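Local coordinates for protein hypothetic aldehyde deformylating oxygenase (Sulfolobus tokodaii, PDB 5V4T) that binds iron(III) inside a ferritin-like bundle of helices and probably acts as an oxidoreductase on aldehydes, removing the formyl group with oxygen, at residues A[36-41]-A[92-97]; A[51-56]-A[104-109]; A[124-127]-A[133-136]. All coordinates share one frame; numbering follows the deposited sequence.

Interaction 2 is the buried contact, near the iron, where side chains of helices 49-67 and 98-128 meet through polar and aromatic groups. Interaction 1 lies nearer the surface, its centre about 12 Å from that of interaction 2, and joins helix 34-46 to the end of helix 80-93 by apolar packing. The two are tied by the salt bridge from D92 OD2 to R105 NE. Interaction 3 uses helix 98-128 again, at its far end, where the chain turns into helix 132-155; it is partly buried and rests on a serine-asparagine hydrogen bond. Its centre is about 33 Å from that of interaction 1, on the opposite side of the chain's centre.

Interaction 1: A[36-41]-A[92-97]; sequences KKLSFE and DFQSSR
L38 and F93 run alongside one another with their side chains heading opposite ways, each reaching from its own helix toward the other. The methyl CD1 of L38 reaches back to F93 CB at 3.8 Å, while L38 CB lies 3.8 Å from CD1 of the phenylalanine ring, so the two side chains overlap along their length. The ring meets segment 36-41 obliquely. Its CE1 reaches S39 CA at 3.8 Å, and CZ comes within 4.2 Å of S39 CB, so the far rim rests on backbone and CB of the helix rather than on the serine hydroxyl. F93 takes a chi1 of -96°, away from the usual staggered values, and this swing sets the ring beside L38 and S39. Q94 closes the outer margin, its NE2 4.3 Å from L38 CD1. Past the ring the chain is held by D92 O, which accepts from both S95 N and S95 OG, the latter at 2.6 Å. The hydroxyl of S95 is also bonded to N101 of the next helix. F93 packs at the surface edge of the ferritin-like helical bundle, touching L35 and K42 on helix 34-46 and I102 on helix 98-128, while S39 packs on V54 of helix 49-67.

Interaction 2: A[51-56]-A[104-109]; sequences LQQVIE and TRFHMI
Just before Q53, whose amide crosses to H107 and F106, Q52 reaches one turn ahead on its own helix and donates from NE2 to E56 OE2 at 3.0 Å, meeting that oxygen from above the carboxylate plane. Q53 itself has CG anti to the backbone N (chi1 -180°) and stays extended beyond it, which carries its amide straight into the bundle. There OE1 accepts from H107 NE2 at 2.9 Å, through a lone pair in the carbonyl plane, with an N-H...O angle of 153°. Amide and imidazole planes stand 73° apart. Q53 NE2 comes to the edge of the F106 ring, 3.7 Å from CE2, and makes a weak hydrogen bond to OE2 of the iron ligand E111. This is the interior of a ferritin-like helical bundle, and Q53 belongs to the second shell of its metal site. With a leucine in its place, H107 NE2 would probably lose its acceptor and E111 its weak amide donor. F106 CD2 lies 4.0 Å above one face of the H107 ring, off toward the rim. One residue beyond Q53, V54 faces helix 34-46. At E56, OE1 is bonded to NE2 of the iron ligand H148, and OE2 forms a salt bridge with R147.

Interaction 3: A[124-127]-A[133-136]; sequences ETSR and KFNE
S126 holds its hydroxyl between the backbone N and the carbonyl carbon (chi1 57°), and N135 extends its amide anti to the backbone N (chi1 -174°); together these torsions bring OG within hydrogen-bonding distance of ND2 across the gap between two helices. The helices form an antiparallel alpha-hairpin at one end of the ferritin-like bundle, where 98-128 runs out and 132-155 starts back after a short connection. Around S126 and N135 the backbones come close, their CA atoms 5.3 Å apart. N135 ND2 donates to S126 OG at 2.9 Å, nearly straight at 169°, with the oxygen in the plane of the amide. The same ND2 also donates to N123 OD1, so two acceptors on helix 98-128 fix the turn of the amide. S126 OG has L122 O as its strongest polar partner, with N123 O a second acceptor near the same proton; the buried hydroxyl therefore links the amide to the backbone of its own helix. Beside this polar pair, F134 presents the edge of its ring to the serine, CD2 lying 3.6 Å from S126 CB near the ring plane. The ring goes on to meet Y67 and to touch I16 and S20, packing the hairpin against helix 10-23. At the beginning of helix 132-155, the carboxylate of D2 accepts from the backbone N-H groups of K133 and F134. R127 contributes its stem rather than its charge: CB sits 3.9 Å from N135 ND2, while the chain bends and lays one face of its guanidinium over its own helix, with E124 CA 4.0 Å above the plane.

Interaction 1: A[36-41]-A[92-97]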
loop_
_atom_site.group_PDB
_atom_site.type_symbol
_atom_site.label_atom_id
_atom_site.label_comp_id
_atom_site.label_asym_id
_atom_site.label_seq_id
_atom_site.Cartn_x
_atom_site.Cartn_y
_atom_site.Cartn_z
ATOM N N LYS A 36 4.540 8.029 12.629
ATOM C CA LYS A 36 6.025 7.945 12.612
ATOM C C LYS A 36 6.536 7.516 14.000
ATOM O O LYS A 36 7.263 6.505 14.130
ATOM C CB LYS A 36 6.619 9.296 12.197
ATOM C CG LYS A 36 8.131 9.295 12.023
ATOM C CD LYS A 36 8.615 10.694 11.648
ATOM C CE LYS A 36 10.070 10.652 11.258
ATOM N NZ LYS A 36 10.676 11.947 10.878
ATOM N N LYS A 37 6.105 8.235 15.033
ATOM C CA LYS A 37 6.499 7.921 16.410
ATOM C C LYS A 37 6.071 6.521 16.811
ATOM O O LYS A 37 6.838 5.766 17.393
ATOM C CB LYS A 37 5.871 8.887 17.420
ATOM C CG LYS A 37 6.857 9.927 17.810
ATOM C CD LYS A 37 6.225 11.124 18.517
ATOM C CE LYS A 37 7.196 12.306 18.441
ATOM N NZ LYS A 37 6.707 13.458 19.231
ATOM N N LEU A 38 4.819 6.193 16.533
ATOM C CA LEU A 38 4.303 4.874 16.913
ATOM C C LEU A 38 5.046 3.762 16.213
ATOM O O LEU A 38 5.388 2.772 16.824
ATOM C CB LEU A 38 2.827 4.779 16.621
ATOM C CG LEU A 38 1.930 5.655 17.513
ATOM C CD1 LEU A 38 0.567 5.826 16.858
ATOM C CD2 LEU A 38 1.863 5.109 18.908
ATOM N N SER A 39 5.340 3.944 14.924
ATOM C CA SER A 39 6.049 2.876 14.210
ATOM C C SER A 39 7.484 2.726 14.720
ATOM O O SER A 39 8.005 1.603 14.897
ATOM C CB SER A 39 5.968 3.106 12.694
ATOM O OG SER A 39 6.843 4.121 12.330
ATOM N N PHE A 40 8.115 3.850 15.049
ATOM C CA PHE A 40 9.494 3.768 15.612
ATOM C C PHE A 40 9.477 3.055 16.957
ATOM O O PHE A 40 10.344 2.171 17.237
ATOM C CB PHE A 40 10.071 5.135 15.809
ATOM C CG PHE A 40 10.544 5.817 14.566
ATOM C CD1 PHE A 40 10.429 5.264 13.291
ATOM C CD2 PHE A 40 11.121 7.044 14.667
ATOM C CE1 PHE A 40 10.917 5.983 12.159
ATOM C CE2 PHE A 40 11.641 7.722 13.571
ATOM C CZ PHE A 40 11.504 7.209 12.300
ATOM N N GLU A 41 8.514 3.434 17.775
ATOM C CA GLU A 41 8.369 2.819 19.094
ATOM C C GLU A 41 8.171 1.331 19.069
ATOM O O GLU A 41 8.892 0.590 19.744
ATOM C CB GLU A 41 7.265 3.496 19.892
ATOM C CG GLU A 41 7.571 4.940 20.208
ATOM C CD GLU A 41 6.381 5.655 20.871
ATOM O OE1 GLU A 41 5.249 5.092 20.895
ATOM O OE2 GLU A 41 6.597 6.786 21.380
ATOM N N ASP A 92 -5.010 0.938 15.895
ATOM C CA ASP A 92 -4.347 -0.329 16.071
ATOM C C ASP A 92 -2.996 -0.203 16.757
ATOM O O ASP A 92 -2.676 -1.035 17.600
ATOM C CB ASP A 92 -4.206 -1.067 14.739
ATOM C CG ASP A 92 -5.561 -1.658 14.251
ATOM O OD1 ASP A 92 -6.530 -1.719 15.078
ATOM O OD2 ASP A 92 -5.647 -2.024 13.066
ATOM N N PHE A 93 -2.217 0.797 16.373
ATOM C CA PHE A 93 -0.908 0.993 17.004
ATOM C C PHE A 93 -1.018 1.268 18.502
ATOM O O PHE A 93 -0.087 0.908 19.277
ATOM C CB PHE A 93 -0.169 2.124 16.340
ATOM C CG PHE A 93 0.779 1.648 15.282
ATOM C CD1 PHE A 93 2.004 1.166 15.611
ATOM C CD2 PHE A 93 0.428 1.664 13.973
ATOM C CE1 PHE A 93 2.887 0.758 14.665
ATOM C CE2 PHE A 93 1.301 1.265 12.993
ATOM C CZ PHE A 93 2.539 0.769 13.331
ATOM N N GLN A 94 -2.148 1.844 18.862
ATOM C CA GLN A 94 -2.415 2.253 20.250
ATOM C C GLN A 94 -3.165 1.187 21.000
ATOM O O GLN A 94 -3.475 1.356 22.187
ATOM C CB GLN A 94 -3.235 3.545 20.256
ATOM C CG GLN A 94 -2.527 4.745 19.707
ATOM C CD GLN A 94 -3.456 5.882 19.268
ATOM O OE1 GLN A 94 -4.687 5.731 18.996
ATOM N NE2 GLN A 94 -2.877 7.028 19.199
ATOM N N SER A 95 -3.477 0.074 20.369
ATOM C CA SER A 95 -4.255 -0.961 20.994
ATOM C C SER A 95 -3.409 -1.941 21.738
ATOM O O SER A 95 -2.178 -2.082 21.590
ATOM C CB SER A 95 -5.088 -1.733 19.953
ATOM O OG SER A 95 -4.221 -2.537 19.128
ATOM N N SER A 96 -4.150 -2.736 22.510
ATOM C CA SER A 96 -3.583 -3.789 23.314
ATOM C C SER A 96 -2.922 -4.893 22.465
ATOM O O SER A 96 -1.756 -5.273 22.660
ATOM C CB SER A 96 -4.744 -4.352 24.154
ATOM O OG SER A 96 -4.363 -5.520 24.844
ATOM N N ARG A 97 -3.675 -5.402 21.512
ATOM C CA ARG A 97 -3.138 -6.469 20.648
ATOM C C ARG A 97 -2.531 -5.784 19.429
ATOM O O ARG A 97 -2.823 -6.180 18.292
ATOM C CB ARG A 97 -4.223 -7.466 20.197
ATOM C CG ARG A 97 -4.899 -8.228 21.323
ATOM C CD ARG A 97 -5.831 -9.241 20.719
ATOM N NE ARG A 97 -5.179 -10.438 20.151
ATOM C CZ ARG A 97 -5.835 -11.593 20.011
ATOM N NH1 ARG A 97 -7.072 -11.637 20.386
ATOM N NH2 ARG A 97 -5.242 -12.702 19.592
#

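Interaction 2: A[51-56]-A[104-109]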
loop_
_atom_site.group_PDB
_atom_site.type_symbol
_atom_site.label_atom_id
_atom_site.label_comp_id
_atom_site.label_asym_id
_atom_site.label_seq_id
_atom_site.Cartn_x
_atom_site.Cartn_y
_atom_site.Cartn_z
ATOM N N LEU A 51 12.835 -2.931 12.242
ATOM C CA LEU A 51 13.574 -1.702 12.048
ATOM C C LEU A 51 13.948 -1.479 10.547
ATOM O O LEU A 51 13.863 -0.358 10.092
ATOM C CB LEU A 51 14.885 -1.793 12.902
ATOM C CG LEU A 51 14.656 -1.913 14.435
ATOM C CD1 LEU A 51 15.859 -2.544 15.091
ATOM C CD2 LEU A 51 14.355 -0.599 15.017
ATOM N N GLN A 52 14.318 -2.542 9.859
ATOM C CA GLN A 52 14.551 -2.490 8.419
ATOM C C GLN A 52 13.248 -2.136 7.707
ATOM O O GLN A 52 13.240 -1.338 6.782
ATOM C CB GLN A 52 15.156 -3.769 7.925
ATOM C CG GLN A 52 15.419 -3.687 6.439
ATOM C CD GLN A 52 16.460 -4.615 5.962
ATOM O OE1 GLN A 52 17.300 -5.088 6.710
ATOM N NE2 GLN A 52 16.399 -4.920 4.672
ATOM N N GLN A 53 12.151 -2.716 8.131
ATOM C CA GLN A 53 10.876 -2.336 7.483
ATOM C C GLN A 53 10.537 -0.867 7.569
ATOM O O GLN A 53 10.144 -0.212 6.632
ATOM C CB GLN A 53 9.701 -3.193 7.987
ATOM C CG GLN A 53 8.399 -2.765 7.284
ATOM C CD GLN A 53 7.213 -3.629 7.644
ATOM O OE1 GLN A 53 7.224 -4.372 8.640
ATOM N NE2 GLN A 53 6.130 -3.407 6.906
ATOM N N VAL A 54 10.701 -0.295 8.771
ATOM C CA VAL A 54 10.407 1.124 8.895
ATOM C C VAL A 54 11.335 1.962 8.024
ATOM O O VAL A 54 10.895 2.924 7.387
ATOM C CB VAL A 54 10.563 1.540 10.392
ATOM C CG1 VAL A 54 10.772 3.059 10.544
ATOM C CG2 VAL A 54 9.371 1.052 11.159
ATOM N N ILE A 55 12.609 1.625 7.989
ATOM C CA ILE A 55 13.543 2.343 7.081
ATOM C C ILE A 55 13.103 2.201 5.626
ATOM O O ILE A 55 13.115 3.175 4.892
ATOM C CB ILE A 55 14.975 1.863 7.293
ATOM C CG1 ILE A 55 15.444 2.460 8.645
ATOM C CG2 ILE A 55 15.876 2.287 6.170
ATOM C CD1 ILE A 55 16.529 1.634 9.226
ATOM N N GLU A 56 12.670 0.997 5.237
ATOM C CA GLU A 56 12.220 0.760 3.878
ATOM C C GLU A 56 10.982 1.552 3.559
ATOM O O GLU A 56 10.854 2.099 2.477
ATOM C CB GLU A 56 12.024 -0.724 3.562
ATOM C CG GLU A 56 13.340 -1.440 3.445
ATOM C CD GLU A 56 13.288 -2.914 3.396
ATOM O OE1 GLU A 56 12.294 -3.533 3.845
ATOM O OE2 GLU A 56 14.360 -3.480 3.016
ATOM N N THR A 104 -2.379 -7.630 10.709
ATOM C CA THR A 104 -3.516 -7.872 9.822
ATOM C C THR A 104 -3.955 -6.659 9.013
ATOM O O THR A 104 -4.214 -6.784 7.786
ATOM C CB THR A 104 -4.668 -8.456 10.667
ATOM O OG1 THR A 104 -4.900 -7.649 11.817
ATOM C CG2 THR A 104 -4.310 -9.773 11.106
ATOM N N ARG A 105 -4.096 -5.502 9.639
ATOM C CA ARG A 105 -4.529 -4.323 8.906
ATOM C C ARG A 105 -3.473 -3.843 7.932
ATOM O O ARG A 105 -3.797 -3.522 6.761
ATOM C CB ARG A 105 -4.913 -3.161 9.828
ATOM C CG ARG A 105 -5.295 -1.892 9.074
ATOM C CD ARG A 105 -5.579 -0.713 9.978
ATOM N NE ARG A 105 -6.766 -0.953 10.778
ATOM C CZ ARG A 105 -8.014 -0.582 10.492
ATOM N NH1 ARG A 105 -8.313 0.036 9.396
ATOM N NH2 ARG A 105 -9.010 -0.927 11.352
ATOM N N PHE A 106 -2.222 -3.835 8.398
ATOM C CA PHE A 106 -1.146 -3.266 7.566
ATOM C C PHE A 106 -0.476 -4.355 6.756
ATOM O O PHE A 106 -0.651 -4.391 5.490
ATOM C CB PHE A 106 -0.105 -2.514 8.392
ATOM C CG PHE A 106 0.828 -1.735 7.516
ATOM C CD1 PHE A 106 0.394 -0.588 6.847
ATOM C CD2 PHE A 106 2.125 -2.154 7.341
ATOM C CE1 PHE A 106 1.229 0.084 5.982
ATOM C CE2 PHE A 106 2.976 -1.458 6.485
ATOM C CZ PHE A 106 2.522 -0.347 5.802
ATOM N N HIS A 107 0.215 -5.313 7.367
ATOM C CA HIS A 107 0.945 -6.236 6.528
ATOM C C HIS A 107 0.050 -7.031 5.588
ATOM O O HIS A 107 0.388 -7.268 4.429
ATOM C CB HIS A 107 1.845 -7.123 7.348
ATOM C CG HIS A 107 2.818 -6.355 8.194
ATOM N ND1 HIS A 107 2.460 -5.619 9.307
ATOM C CD2 HIS A 107 4.143 -6.150 8.031
ATOM C CE1 HIS A 107 3.524 -5.033 9.818
ATOM N NE2 HIS A 107 4.566 -5.352 9.066
ATOM N N MET A 108 -1.026 -7.617 6.119
ATOM C CA MET A 108 -1.858 -8.471 5.268
ATOM C C MET A 108 -2.735 -7.685 4.315
ATOM O O MET A 108 -2.677 -7.944 3.141
ATOM C CB MET A 108 -2.763 -9.413 6.121
ATOM C CG MET A 108 -1.985 -10.368 7.011
ATOM S SD MET A 108 -0.908 -11.549 6.170
ATOM C CE MET A 108 0.720 -10.817 6.459
ATOM N N ILE A 109 -3.540 -6.762 4.816
ATOM C CA ILE A 109 -4.515 -6.096 3.974
ATOM C C ILE A 109 -3.838 -4.975 3.153
ATOM O O ILE A 109 -4.088 -4.791 1.983
ATOM C CB ILE A 109 -5.717 -5.585 4.807
ATOM C CG1 ILE A 109 -6.646 -6.729 5.230
ATOM C CG2 ILE A 109 -6.473 -4.460 4.129
ATOM C CD1 ILE A 109 -7.476 -7.329 4.101
#

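Interaction 3: A[124-127]-A[133-136]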
loop_
_atom_site.group_PDB
_atom_site.type_symbol
_atom_site.label_atom_id
_atom_site.label_comp_id
_atom_site.label_asym_id
_atom_site.label_seq_id
_atom_site.Cartn_x
_atom_site.Cartn_y
_atom_site.Cartn_z
ATOM N N GLU A 124 3.028 -2.376 -14.484
ATOM C CA GLU A 124 2.546 -2.621 -15.846
ATOM C C GLU A 124 2.421 -1.322 -16.651
ATOM O O GLU A 124 2.839 -1.260 -17.805
ATOM C CB GLU A 124 1.211 -3.303 -15.801
ATOM C CG GLU A 124 1.336 -4.706 -15.266
ATOM C CD GLU A 124 0.036 -5.466 -15.213
ATOM O OE1 GLU A 124 -1.032 -4.897 -15.490
ATOM O OE2 GLU A 124 0.110 -6.696 -14.899
ATOM N N THR A 125 1.881 -0.299 -16.018
ATOM C CA THR A 125 1.602 0.963 -16.697
ATOM C C THR A 125 2.921 1.686 -17.003
ATOM O O THR A 125 3.132 2.207 -18.130
ATOM C CB THR A 125 0.651 1.845 -15.879
ATOM O OG1 THR A 125 -0.575 1.149 -15.709
ATOM C CG2 THR A 125 0.410 3.144 -16.611
ATOM N N SER A 126 3.838 1.733 -16.042
ATOM C CA SER A 126 5.117 2.400 -16.275
ATOM C C SER A 126 5.926 1.660 -17.304
ATOM O O SER A 126 6.619 2.269 -18.092
ATOM C CB SER A 126 5.890 2.609 -14.995
ATOM O OG SER A 126 6.161 1.406 -14.256
ATOM N N ARG A 127 5.836 0.330 -17.340
ATOM C CA ARG A 127 6.468 -0.449 -18.405
ATOM C C ARG A 127 5.930 -0.107 -19.767
ATOM O O ARG A 127 6.741 0.172 -20.671
ATOM C CB ARG A 127 6.356 -1.946 -18.126
ATOM C CG ARG A 127 7.053 -2.854 -19.112
ATOM C CD ARG A 127 6.974 -4.275 -18.546
ATOM N NE ARG A 127 5.598 -4.786 -18.546
ATOM C CZ ARG A 127 5.001 -5.490 -17.560
ATOM N NH1 ARG A 127 5.584 -5.749 -16.403
ATOM N NH2 ARG A 127 3.777 -5.933 -17.747
ATOM N N LYS A 133 12.896 4.869 -14.926
ATOM C CA LYS A 133 13.274 5.039 -13.536
ATOM C C LYS A 133 12.091 4.769 -12.638
ATOM O O LYS A 133 12.250 4.174 -11.585
ATOM C CB LYS A 133 13.821 6.452 -13.306
ATOM C CG LYS A 133 15.116 6.659 -14.055
ATOM C CD LYS A 133 15.553 8.109 -13.857
ATOM C CE LYS A 133 16.641 8.467 -14.817
ATOM N NZ LYS A 133 16.956 9.915 -14.613
ATOM N N PHE A 134 10.908 5.209 -13.030
ATOM C CA PHE A 134 9.727 4.949 -12.227
ATOM C C PHE A 134 9.527 3.440 -12.102
ATOM O O PHE A 134 9.277 2.912 -11.008
ATOM C CB PHE A 134 8.484 5.617 -12.799
ATOM C CG PHE A 134 7.308 5.593 -11.859
ATOM C CD1 PHE A 134 7.212 6.456 -10.784
ATOM C CD2 PHE A 134 6.340 4.647 -12.025
ATOM C CE1 PHE A 134 6.117 6.440 -9.946
ATOM C CE2 PHE A 134 5.257 4.610 -11.197
ATOM C CZ PHE A 134 5.118 5.531 -10.177
ATOM N N ASN A 135 9.592 2.748 -13.245
ATOM C CA ASN A 135 9.369 1.316 -13.253
ATOM C C ASN A 135 10.360 0.577 -12.358
ATOM O O ASN A 135 9.964 -0.297 -11.606
ATOM C CB ASN A 135 9.457 0.770 -14.658
ATOM C CG ASN A 135 9.091 -0.665 -14.708
ATOM O OD1 ASN A 135 9.989 -1.547 -14.873
ATOM N ND2 ASN A 135 7.812 -0.953 -14.639
ATOM N N GLU A 136 11.630 0.959 -12.403
ATOM C CA GLU A 136 12.619 0.298 -11.574
ATOM C C GLU A 136 12.347 0.543 -10.114
ATOM O O GLU A 136 12.501 -0.381 -9.267
ATOM C CB GLU A 136 14.012 0.788 -11.940
ATOM C CG GLU A 136 15.118 0.144 -11.114
ATOM C CD GLU A 136 15.247 -1.356 -11.247
ATOM O OE1 GLU A 136 14.795 -1.985 -12.218
ATOM O OE2 GLU A 136 15.852 -1.926 -10.333
#